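Local structure of putative periplasmic protein (Salmonella enterica subsp. enterica serovar Typhimurium, 4J32) at residues 6-17 / 43-54; 18-27 / 78-86. The protein probably protects the bacterium from its own type VI secretion effector, the peptidoglycan hydrolase Tae4, by binding and inhibiting it in the periplasm. All coordinates share one frame; numbering follows the deposited sequence. Where two conformers were deposited one is given.

Contact 1. Residues 6-17 / 43-54; sequences TQYSQSELLKNW and YLEYGKQSVEIY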
loop_
_atom_site.group_PDB
_atom_site.type_symbol
_atom_site.label_atom_id
_atom_site.label_comp_id
_atom_site.label_asym_id
_atom_site.label_seq_id
_atom_site.Cartn_x
_atom_site.Cartn_y
_atom_site.Cartn_z
ATOM N N THR B 6 12.063 -13.177 5.294
ATOM C CA THR B 6 12.780 -13.872 6.379
ATOM C C THR B 6 13.742 -12.987 7.174
ATOM O O THR B 6 14.281 -13.423 8.211
ATOM C CB THR B 6 13.602 -15.057 5.858
ATOM O OG1 THR B 6 14.526 -14.593 4.870
ATOM C CG2 THR B 6 12.674 -16.135 5.277
ATOM N N GLN B 7 13.939 -11.764 6.714
ATOM C CA GLN B 7 14.911 -10.873 7.338
ATOM C C GLN B 7 14.298 -9.973 8.416
ATOM O O GLN B 7 15.034 -9.374 9.223
ATOM C CB GLN B 7 15.653 -10.061 6.269
ATOM C CG GLN B 7 16.607 -10.917 5.426
ATOM C CD GLN B 7 17.206 -10.177 4.237
ATOM O OE1 GLN B 7 17.579 -9.004 4.330
ATOM N NE2 GLN B 7 17.304 -10.867 3.108
ATOM N N TYR B 8 12.972 -9.899 8.439
ATOM C CA TYR B 8 12.261 -9.023 9.371
ATOM C C TYR B 8 12.230 -9.582 10.796
ATOM O O TYR B 8 12.070 -10.793 11.002
ATOM C CB TYR B 8 10.831 -8.755 8.876
ATOM C CG TYR B 8 10.818 -7.962 7.580
ATOM C CD1 TYR B 8 11.244 -6.631 7.557
ATOM C CD2 TYR B 8 10.349 -8.544 6.392
ATOM C CE1 TYR B 8 11.252 -5.886 6.359
ATOM C CE2 TYR B 8 10.348 -7.809 5.178
ATOM C CZ TYR B 8 10.795 -6.489 5.185
ATOM O OH TYR B 8 10.796 -5.770 4.008
ATOM N N SER B 9 12.372 -8.674 11.763
ATOM C CA SER B 9 12.190 -9.011 13.173
ATOM C C SER B 9 10.696 -9.268 13.432
ATOM O O SER B 9 9.841 -8.947 12.600
ATOM C CB SER B 9 12.656 -7.841 14.045
ATOM O OG SER B 9 11.739 -6.745 13.948
ATOM N N GLN B 10 10.381 -9.832 14.596
ATOM C CA GLN B 10 8.967 -10.090 14.934
ATOM C C GLN B 10 8.111 -8.820 14.935
ATOM O O GLN B 10 6.987 -8.815 14.424
ATOM C CB GLN B 10 8.863 -10.812 16.273
ATOM C CG GLN B 10 9.413 -12.246 16.223
ATOM C CD GLN B 10 8.487 -13.144 15.406
ATOM O OE1 GLN B 10 7.331 -13.346 15.779
ATOM N NE2 GLN B 10 8.989 -13.661 14.279
ATOM N N SER B 11 8.622 -7.743 15.527
ATOM C CA SER B 11 7.875 -6.475 15.510
ATOM C C SER B 11 7.698 -5.914 14.087
ATOM O O SER B 11 6.607 -5.423 13.727
ATOM C CB SER B 11 8.512 -5.440 16.436
ATOM O OG SER B 11 9.762 -5.004 15.936
ATOM N N GLU B 12 8.752 -6.004 13.271
ATOM C CA GLU B 12 8.710 -5.564 11.879
ATOM C C GLU B 12 7.700 -6.385 11.087
ATOM O O GLU B 12 6.939 -5.837 10.281
ATOM C CB GLU B 12 10.104 -5.718 11.237
ATOM C CG GLU B 12 11.090 -4.643 11.681
ATOM C CD GLU B 12 12.548 -4.889 11.247
ATOM O OE1 GLU B 12 12.958 -6.030 10.922
ATOM O OE2 GLU B 12 13.303 -3.892 11.241
ATOM N N LEU B 13 7.654 -7.689 11.327
ATOM C CA LEU B 13 6.635 -8.529 10.644
ATOM C C LEU B 13 5.219 -8.049 10.971
ATOM O O LEU B 13 4.347 -8.010 10.101
ATOM C CB LEU B 13 6.771 -10.011 11.018
ATOM C CG LEU B 13 7.980 -10.800 10.522
ATOM C CD1 LEU B 13 8.032 -12.157 11.227
ATOM C CD2 LEU B 13 7.917 -10.992 8.992
ATOM N N LEU B 14 4.981 -7.703 12.229
ATOM C CA LEU B 14 3.628 -7.296 12.658
ATOM C C LEU B 14 3.245 -5.943 12.054
ATOM O O LEU B 14 2.099 -5.740 11.657
ATOM C CB LEU B 14 3.532 -7.258 14.188
ATOM C CG LEU B 14 3.546 -8.663 14.819
ATOM C CD1 LEU B 14 3.813 -8.566 16.327
ATOM C CD2 LEU B 14 2.242 -9.387 14.551
ATOM N N LYS B 15 4.204 -5.036 11.981
ATOM C CA LYS B 15 3.985 -3.753 11.310
ATOM C C LYS B 15 3.768 -3.964 9.797
ATOM O O LYS B 15 2.912 -3.327 9.201
ATOM C CB LYS B 15 5.161 -2.813 11.578
ATOM C CG LYS B 15 5.226 -2.336 13.047
ATOM C CD LYS B 15 6.603 -1.789 13.413
ATOM C CE LYS B 15 6.653 -1.400 14.910
ATOM N NZ LYS B 15 7.939 -0.750 15.284
ATOM N N ASN B 16 4.498 -4.903 9.206
ATOM C CA ASN B 16 4.322 -5.211 7.770
ATOM C C ASN B 16 2.961 -5.805 7.509
ATOM O O ASN B 16 2.304 -5.459 6.510
ATOM C CB ASN B 16 5.415 -6.155 7.248
ATOM C CG ASN B 16 6.801 -5.524 7.208
ATOM O OD1 ASN B 16 6.982 -4.323 7.405
ATOM N ND2 ASN B 16 7.805 -6.358 6.957
ATOM N N TRP B 17 2.547 -6.725 8.401
ATOM C CA TRP B 17 1.201 -7.278 8.393
ATOM C C TRP B 17 0.158 -6.174 8.501
ATOM O O TRP B 17 -0.806 -6.152 7.744
ATOM C CB TRP B 17 0.999 -8.328 9.517
ATOM C CG TRP B 17 -0.255 -9.143 9.284
ATOM C CD1 TRP B 17 -0.327 -10.337 8.638
ATOM C CD2 TRP B 17 -1.596 -8.797 9.645
ATOM N NE1 TRP B 17 -1.624 -10.767 8.575
ATOM C CE2 TRP B 17 -2.432 -9.840 9.182
ATOM C CE3 TRP B 17 -2.175 -7.712 10.333
ATOM C CZ2 TRP B 17 -3.829 -9.844 9.378
ATOM C CZ3 TRP B 17 -3.559 -7.705 10.523
ATOM C CH2 TRP B 17 -4.377 -8.771 10.056
ATOM N N TYR B 43 3.666 -12.449 6.043
ATOM C CA TYR B 43 4.164 -11.949 7.345
ATOM C C TYR B 43 3.591 -12.739 8.526
ATOM O O TYR B 43 4.294 -12.946 9.527
ATOM C CB TYR B 43 3.902 -10.446 7.500
ATOM C CG TYR B 43 4.553 -9.688 6.371
ATOM C CD1 TYR B 43 5.920 -9.851 6.111
ATOM C CD2 TYR B 43 3.797 -8.856 5.531
ATOM C CE1 TYR B 43 6.555 -9.193 5.044
ATOM C CE2 TYR B 43 4.418 -8.174 4.461
ATOM C CZ TYR B 43 5.787 -8.347 4.235
ATOM O OH TYR B 43 6.408 -7.729 3.192
ATOM N N LEU B 44 2.328 -13.155 8.421
ATOM C CA LEU B 44 1.732 -14.041 9.437
ATOM C C LEU B 44 2.476 -15.376 9.558
ATOM O O LEU B 44 2.656 -15.874 10.679
ATOM C CB LEU B 44 0.213 -14.240 9.204
ATOM C CG LEU B 44 -0.566 -15.125 10.193
ATOM C CD1 LEU B 44 -1.996 -14.599 10.307
ATOM C CD2 LEU B 44 -0.529 -16.562 9.761
ATOM N N GLU B 45 2.903 -15.954 8.429
ATOM C CA GLU B 45 3.606 -17.243 8.433
ATOM C C GLU B 45 4.811 -17.208 9.365
ATOM O O GLU B 45 5.071 -18.184 10.093
ATOM C CB GLU B 45 4.059 -17.659 7.020
ATOM C CG GLU B 45 5.142 -18.777 6.933
ATOM C CD GLU B 45 4.661 -20.179 7.367
ATOM O OE1 GLU B 45 3.438 -20.469 7.229
ATOM O OE2 GLU B 45 5.506 -20.991 7.829
ATOM N N TYR B 46 5.562 -16.109 9.316
ATOM C CA TYR B 46 6.835 -16.005 10.057
ATOM C C TYR B 46 6.691 -15.462 11.481
ATOM O O TYR B 46 7.661 -15.462 12.270
ATOM C CB TYR B 46 7.830 -15.174 9.250
ATOM C CG TYR B 46 8.329 -15.890 8.005
ATOM C CD1 TYR B 46 9.293 -16.899 8.093
ATOM C CD2 TYR B 46 7.817 -15.583 6.750
ATOM C CE1 TYR B 46 9.767 -17.569 6.932
ATOM C CE2 TYR B 46 8.274 -16.260 5.586
ATOM C CZ TYR B 46 9.247 -17.238 5.693
ATOM O OH TYR B 46 9.729 -17.878 4.547
ATOM N N GLY B 47 5.487 -15.022 11.823
ATOM C CA GLY B 47 5.211 -14.569 13.202
ATOM C C GLY B 47 5.194 -15.709 14.210
ATOM O O GLY B 47 5.014 -16.870 13.847
ATOM N N LYS B 48 5.425 -15.376 15.482
ATOM C CA LYS B 48 5.377 -16.346 16.577
ATOM C C LYS B 48 4.170 -16.050 17.481
ATOM O O LYS B 48 4.023 -16.652 18.561
ATOM C CB LYS B 48 6.685 -16.302 17.399
ATOM C CG LYS B 48 7.969 -16.687 16.604
ATOM C CD LYS B 48 7.802 -18.053 15.940
ATOM C CE LYS B 48 9.104 -18.603 15.362
ATOM N NZ LYS B 48 9.001 -20.102 15.186
ATOM N N GLN B 49 3.299 -15.167 16.996
ATOM C CA GLN B 49 2.137 -14.703 17.768
ATOM C C GLN B 49 0.889 -15.482 17.411
ATOM O O GLN B 49 0.736 -15.971 16.274
ATOM C CB GLN B 49 1.862 -13.201 17.543
ATOM C CG GLN B 49 2.990 -12.262 18.035
ATOM C CD GLN B 49 4.244 -12.355 17.159
ATOM O OE1 GLN B 49 4.155 -12.372 15.933
ATOM N NE2 GLN B 49 5.416 -12.417 17.792
ATOM N N SER B 50 -0.023 -15.529 18.376
ATOM C CA SER B 50 -1.343 -16.135 18.203
ATOM C C SER B 50 -2.194 -15.272 17.285
ATOM O O SER B 50 -1.934 -14.071 17.111
ATOM C CB SER B 50 -2.054 -16.247 19.555
ATOM O OG SER B 50 -1.349 -17.131 20.425
ATOM N N VAL B 51 -3.229 -15.877 16.720
ATOM C CA VAL B 51 -4.009 -15.180 15.689
ATOM C C VAL B 51 -4.741 -13.941 16.232
ATOM O O VAL B 51 -4.991 -12.981 15.495
ATOM C CB VAL B 51 -5.000 -16.154 14.982
ATOM C CG1 VAL B 51 -6.237 -16.494 15.893
ATOM C CG2 VAL B 51 -5.395 -15.619 13.605
ATOM N N GLU B 52 -5.068 -13.942 17.519
ATOM C CA GLU B 52 -5.814 -12.806 18.071
ATOM C C GLU B 52 -5.032 -11.493 17.981
ATOM O O GLU B 52 -5.653 -10.442 17.979
ATOM C CB GLU B 52 -6.271 -13.052 19.515
ATOM C CG GLU B 52 -7.402 -14.086 19.672
ATOM C CD GLU B 52 -6.919 -15.524 19.608
ATOM O OE1 GLU B 52 -5.683 -15.783 19.574
ATOM O OE2 GLU B 52 -7.786 -16.421 19.612
ATOM N N ILE B 53 -3.699 -11.522 17.928
ATOM C CA ILE B 53 -3.002 -10.225 17.771
ATOM C C ILE B 53 -3.291 -9.606 16.409
ATOM O O ILE B 53 -3.432 -8.396 16.286
ATOM C CB ILE B 53 -1.487 -10.259 18.108
ATOM C CG1 ILE B 53 -1.038 -8.842 18.560
ATOM C CG2 ILE B 53 -0.655 -10.850 16.950
ATOM C CD1 ILE B 53 0.427 -8.779 19.077
ATOM N N TYR B 54 -3.417 -10.450 15.392
ATOM C CA TYR B 54 -3.784 -9.953 14.064
ATOM C C TYR B 54 -5.242 -9.462 14.023
ATOM O O TYR B 54 -5.541 -8.461 13.355
ATOM C CB TYR B 54 -3.542 -11.041 13.008
ATOM C CG TYR B 54 -2.139 -11.586 13.061
ATOM C CD1 TYR B 54 -1.112 -10.990 12.315
ATOM C CD2 TYR B 54 -1.840 -12.713 13.843
ATOM C CE1 TYR B 54 0.193 -11.490 12.344
ATOM C CE2 TYR B 54 -0.521 -13.226 13.892
ATOM C CZ TYR B 54 0.469 -12.618 13.138
ATOM O OH TYR B 54 1.751 -13.108 13.168
HETATM O O HOH W 1 5.598 -11.407 13.890
#
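Gln-10, in the first turn of helix 10-26, reaches across to the turn that joins helix 30-46 to helix 51-65, in an all-helical immunity protein where a capping box of Ser-9 and Glu-12 starts the first of these helices. Polar bonds come first. The side-chain amide of Gln-10 engages the end of helix 30-46 and the turn with both its polar atoms: NE2 donates to Tyr-46 O at 3.0 Å, the bond lying in the plane of the amide, while OE1 accepts from Lys-48 N at 2.8 Å and from Gln-49 NE2 at 2.9 Å. Gln-49 NE2 comes in on a lone pair in the carbonyl plane, whereas Lys-48 N is tilted 18° from it. A bend at chi2 (-71°) folds the chain so that its amide faces the turn. Gln-49 NE2 also donates to the backbone of Glu-100, which ties the C-terminal tail to the same place.

Aromatic contacts follow. Tyr-54 turns its ring edge to the indole face of Trp-17, a T-shaped pair with centroids 4.7 Å apart. One residue earlier, Asn-16 CB sits over the face of Tyr-43, a CH-pi contact of 3.5 Å to the ring centroid. Aliphatic branches fill in between: Leu-13 CD2 abuts the edge of Tyr-43, and Leu-14 CD2 lies against Tyr-54.

The end of helix 30-46 and the turn after it also face the effector chain: Leu-44 O and Gln-49 O accept hydrogen bonds from its Arg-92, and Tyr-46 OH is hydrogen-bonded to its Arg-137. Thr-6 CG2 packs 3.5 Å from the same Tyr-46 OH.

Contact 2. Residues 18-27 / 78-86; sequences ALSHCLALVY and NTMKCIDFI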
loop_
_atom_site.group_PDB
_atom_site.type_symbol
_atom_site.label_atom_id
_atom_site.label_comp_id
_atom_site.label_asym_id
_atom_site.label_seq_id
_atom_site.Cartn_x
_atom_site.Cartn_y
_atom_site.Cartn_z
ATOM N N ALA B 18 0.333 -5.275 9.465
ATOM C CA ALA B 18 -0.635 -4.195 9.659
ATOM C C ALA B 18 -0.848 -3.395 8.352
ATOM O O ALA B 18 -2.001 -3.136 7.934
ATOM C CB ALA B 18 -0.159 -3.273 10.807
ATOM N N LEU B 19 0.248 -3.013 7.713
ATOM C CA LEU B 19 0.165 -2.220 6.496
ATOM C C LEU B 19 -0.534 -2.980 5.348
ATOM O O LEU B 19 -1.485 -2.453 4.735
ATOM C CB LEU B 19 1.559 -1.750 6.074
ATOM C CG LEU B 19 1.648 -1.003 4.733
ATOM C CD1 LEU B 19 0.676 0.232 4.698
ATOM C CD2 LEU B 19 3.112 -0.582 4.523
ATOM N N SER B 20 -0.083 -4.208 5.078
ATOM C CA SER B 20 -0.661 -4.976 3.973
ATOM C C SER B 20 -2.120 -5.318 4.228
ATOM O O SER B 20 -2.931 -5.242 3.297
ATOM C CB SER B 20 0.157 -6.228 3.622
ATOM O OG SER B 20 0.540 -6.926 4.784
ATOM N N HIS B 21 -2.462 -5.657 5.476
ATOM C CA HIS B 21 -3.854 -5.938 5.814
ATOM C C HIS B 21 -4.736 -4.705 5.577
ATOM O O HIS B 21 -5.830 -4.816 5.015
ATOM C CB HIS B 21 -3.992 -6.421 7.260
ATOM C CG HIS B 21 -5.405 -6.701 7.653
ATOM N ND1 HIS B 21 -6.112 -7.777 7.162
ATOM C CD2 HIS B 21 -6.249 -6.032 8.470
ATOM C CE1 HIS B 21 -7.332 -7.764 7.673
ATOM N NE2 HIS B 21 -7.446 -6.702 8.453
ATOM N N CYS B 22 -4.257 -3.543 6.015
ATOM C CA CYS B 22 -5.043 -2.319 5.835
ATOM C C CYS B 22 -5.276 -2.040 4.341
ATOM O O CYS B 22 -6.387 -1.663 3.926
ATOM C CB CYS B 22 -4.332 -1.152 6.497
ATOM S SG CYS B 22 -5.232 0.406 6.356
ATOM N N LEU B 23 -4.240 -2.256 3.538
ATOM C CA LEU B 23 -4.372 -2.053 2.080
ATOM C C LEU B 23 -5.409 -3.030 1.495
ATOM O O LEU B 23 -6.222 -2.652 0.635
ATOM C CB LEU B 23 -2.999 -2.181 1.409
ATOM C CG LEU B 23 -1.956 -1.116 1.768
ATOM C CD1 LEU B 23 -0.550 -1.494 1.198
ATOM C CD2 LEU B 23 -2.413 0.297 1.266
ATOM N N ALA B 24 -5.420 -4.268 2.001
ATOM C CA ALA B 24 -6.435 -5.252 1.624
ATOM C C ALA B 24 -7.846 -4.809 1.996
ATOM O O ALA B 24 -8.811 -5.199 1.344
ATOM C CB ALA B 24 -6.145 -6.608 2.278
ATOM N N LEU B 25 -7.973 -4.040 3.081
ATOM C CA LEU B 25 -9.278 -3.503 3.454
ATOM C C LEU B 25 -9.770 -2.344 2.587
ATOM O O LEU B 25 -10.962 -2.280 2.261
ATOM C CB LEU B 25 -9.286 -3.031 4.918
ATOM C CG LEU B 25 -9.032 -4.068 6.016
ATOM C CD1 LEU B 25 -9.052 -3.382 7.396
ATOM C CD2 LEU B 25 -10.049 -5.193 5.943
ATOM N N VAL B 26 -8.893 -1.404 2.272
ATOM C CA VAL B 26 -9.335 -0.133 1.687
ATOM C C VAL B 26 -9.566 -0.150 0.172
ATOM O O VAL B 26 -10.358 0.632 -0.335
ATOM C CB VAL B 26 -8.429 1.080 2.072
ATOM C CG1 VAL B 26 -8.362 1.256 3.631
ATOM C CG2 VAL B 26 -7.029 0.948 1.482
ATOM N N TYR B 27 -8.878 -1.034 -0.532
ATOM C CA TYR B 27 -8.938 -1.046 -1.995
ATOM C C TYR B 27 -10.077 -1.943 -2.471
ATOM O O TYR B 27 -10.333 -2.975 -1.853
ATOM C CB TYR B 27 -7.615 -1.576 -2.540
ATOM C CG TYR B 27 -6.410 -0.660 -2.363
ATOM C CD1 TYR B 27 -6.504 0.737 -2.542
ATOM C CD2 TYR B 27 -5.172 -1.208 -2.060
ATOM C CE1 TYR B 27 -5.364 1.553 -2.409
ATOM C CE2 TYR B 27 -4.032 -0.419 -1.943
ATOM C CZ TYR B 27 -4.131 0.959 -2.100
ATOM O OH TYR B 27 -2.959 1.677 -1.975
ATOM N N ASN B 78 -7.661 6.418 -0.138
ATOM C CA ASN B 78 -7.668 5.147 0.575
ATOM C C ASN B 78 -6.257 4.779 1.039
ATOM O O ASN B 78 -6.074 4.349 2.171
ATOM C CB ASN B 78 -8.262 4.044 -0.314
ATOM C CG ASN B 78 -9.750 4.203 -0.483
ATOM O OD1 ASN B 78 -10.445 4.504 0.486
ATOM N ND2 ASN B 78 -10.250 4.018 -1.701
ATOM N N THR B 79 -5.278 4.999 0.164
ATOM C CA THR B 79 -3.879 4.643 0.463
ATOM C C THR B 79 -3.460 5.417 1.721
ATOM O O THR B 79 -2.779 4.890 2.594
ATOM C CB THR B 79 -2.946 5.035 -0.701
ATOM O OG1 THR B 79 -3.399 4.445 -1.930
ATOM C CG2 THR B 79 -1.470 4.560 -0.445
ATOM N N MET B 80 -3.880 6.681 1.792
ATOM C CA MET B 80 -3.540 7.561 2.914
ATOM C C MET B 80 -4.068 7.072 4.265
ATOM O O MET B 80 -3.438 7.304 5.328
ATOM C CB MET B 80 -4.088 8.962 2.644
ATOM C CG MET B 80 -3.565 9.981 3.608
ATOM S SD MET B 80 -4.130 11.657 3.198
ATOM C CE MET B 80 -2.972 12.066 1.883
ATOM N N LYS B 81 -5.252 6.459 4.254
ATOM C CA LYS B 81 -5.832 5.914 5.492
ATOM C C LYS B 81 -4.847 4.897 6.106
ATOM O O LYS B 81 -4.622 4.897 7.329
ATOM C CB LYS B 81 -7.203 5.274 5.211
ATOM C CG LYS B 81 -8.214 6.275 4.647
ATOM C CD LYS B 81 -9.470 5.610 4.109
ATOM C CE LYS B 81 -10.261 6.635 3.284
ATOM N NZ LYS B 81 -11.523 6.000 2.743
ATOM N N CYS B 82 -4.238 4.072 5.249
ATOM C CA CYS B 82 -3.333 3.019 5.732
ATOM C C CYS B 82 -1.975 3.580 6.138
ATOM O O CYS B 82 -1.338 3.076 7.073
ATOM C CB CYS B 82 -3.190 1.926 4.685
ATOM S SG CYS B 82 -4.732 1.084 4.431
ATOM N N ILE B 83 -1.543 4.646 5.465
ATOM C CA ILE B 83 -0.283 5.289 5.862
ATOM C C ILE B 83 -0.470 5.967 7.240
ATOM O O ILE B 83 0.387 5.850 8.120
ATOM C CB ILE B 83 0.247 6.264 4.764
ATOM C CG1 ILE B 83 0.753 5.430 3.558
ATOM C CG2 ILE B 83 1.398 7.146 5.323
ATOM C CD1 ILE B 83 1.065 6.189 2.324
ATOM N N ASP B 84 -1.605 6.625 7.435
ATOM C CA ASP B 84 -1.884 7.209 8.750
ATOM C C ASP B 84 -1.975 6.083 9.795
ATOM O O ASP B 84 -1.487 6.220 10.935
ATOM C CB ASP B 84 -3.184 8.026 8.722
ATOM C CG ASP B 84 -3.023 9.379 8.008
ATOM O OD1 ASP B 84 -1.865 9.789 7.703
ATOM O OD2 ASP B 84 -4.061 10.059 7.811
ATOM N N PHE B 85 -2.648 5.005 9.424
ATOM C CA PHE B 85 -2.826 3.859 10.343
ATOM C C PHE B 85 -1.486 3.338 10.861
ATOM O O PHE B 85 -1.348 3.085 12.055
ATOM C CB PHE B 85 -3.576 2.736 9.623
ATOM C CG PHE B 85 -3.553 1.392 10.348
ATOM C CD1 PHE B 85 -3.914 1.294 11.696
ATOM C CD2 PHE B 85 -3.218 0.218 9.647
ATOM C CE1 PHE B 85 -3.908 0.028 12.367
ATOM C CE2 PHE B 85 -3.229 -1.046 10.299
ATOM C CZ PHE B 85 -3.563 -1.128 11.649
ATOM N N ILE B 86 -0.492 3.185 9.981
ATOM C CA ILE B 86 0.745 2.538 10.426
ATOM C C ILE B 86 1.578 3.420 11.359
ATOM O O ILE B 86 2.527 2.930 11.993
ATOM C CB ILE B 86 1.566 1.915 9.273
ATOM C CG1 ILE B 86 1.993 2.980 8.246
ATOM C CG2 ILE B 86 0.757 0.800 8.624
ATOM C CD1 ILE B 86 3.145 2.538 7.325
#
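Cys-22 and Cys-82 are joined by a disulfide that staples helix 10-26 to helix 78-86, two helices running nearly antiparallel; the axes of segments 18-26 and 78-86 approach to 9.1 Å at an angle of 152°. At the centre the SG atoms of Cys-22 and Cys-82 are 2.1 Å apart, and the torsion about the bond, -85°, is close to the 90° magnitude that a relaxed disulfide prefers. Such a crosslink suits a protein of the oxidising periplasm.

Apolar packing surrounds it. Cys-82 is a knob in a hole formed by Leu-19, Cys-22, Leu-23 and Val-26, with Leu-23 CD2 3.9 Å from Cys-82 CB. Phe-85, its CG anti to the backbone N (chi1 167°), lays its ring beside the crosslink, CD2 being 3.6 Å from Cys-22 CB. The edge of the same ring meets Ala-18 O. Toward one end, Ile-86 CG2 packs on Leu-19 CB at 3.7 Å; toward the other, Val-26 meets Asn-78 CB through its CG2 branch.

One hydrogen bond crosses the interface, from Tyr-27 OH to Thr-79 OG1 at 2.8 Å, in the plane of the tyrosine ring. Thr-79 OG1 is also hydrogen-bonded to Asp-35 of the second subunit.

Among the neighbouring helices, helix 30-46 covers Ser-20 and Ala-24, whereas helix 51-65 and helix 89-96 both pack against Ala-18 and Phe-85.

In the fold
Helix 10-26 carries both contacts in succession: its N-terminal half takes part in contact 1 and its C-terminal half in contact 2, with centres about 16 Å apart. They touch where Tyr-43 CD2 approaches Ser-20 OG at 3.9 Å, and the stack of Trp-17 on His-21 spans their boundary. Contact 1 supplies most of the effector-facing residues; contact 2, nearer the chain centre, reaches the effector through Met-80 and crosslinks the fold. Both meet the second subunit, where Asp-84 of one copy hydrogen-bonds Tyr-8 of the other. 2-Ethoxyethanol, probably from the crystallisation liquor, is found about 3 Å from the side chain of Asn-16 and about 3 Å from that of Ile-86; Leu-25 lines a pocket for it with Lys-33 and Arg-37.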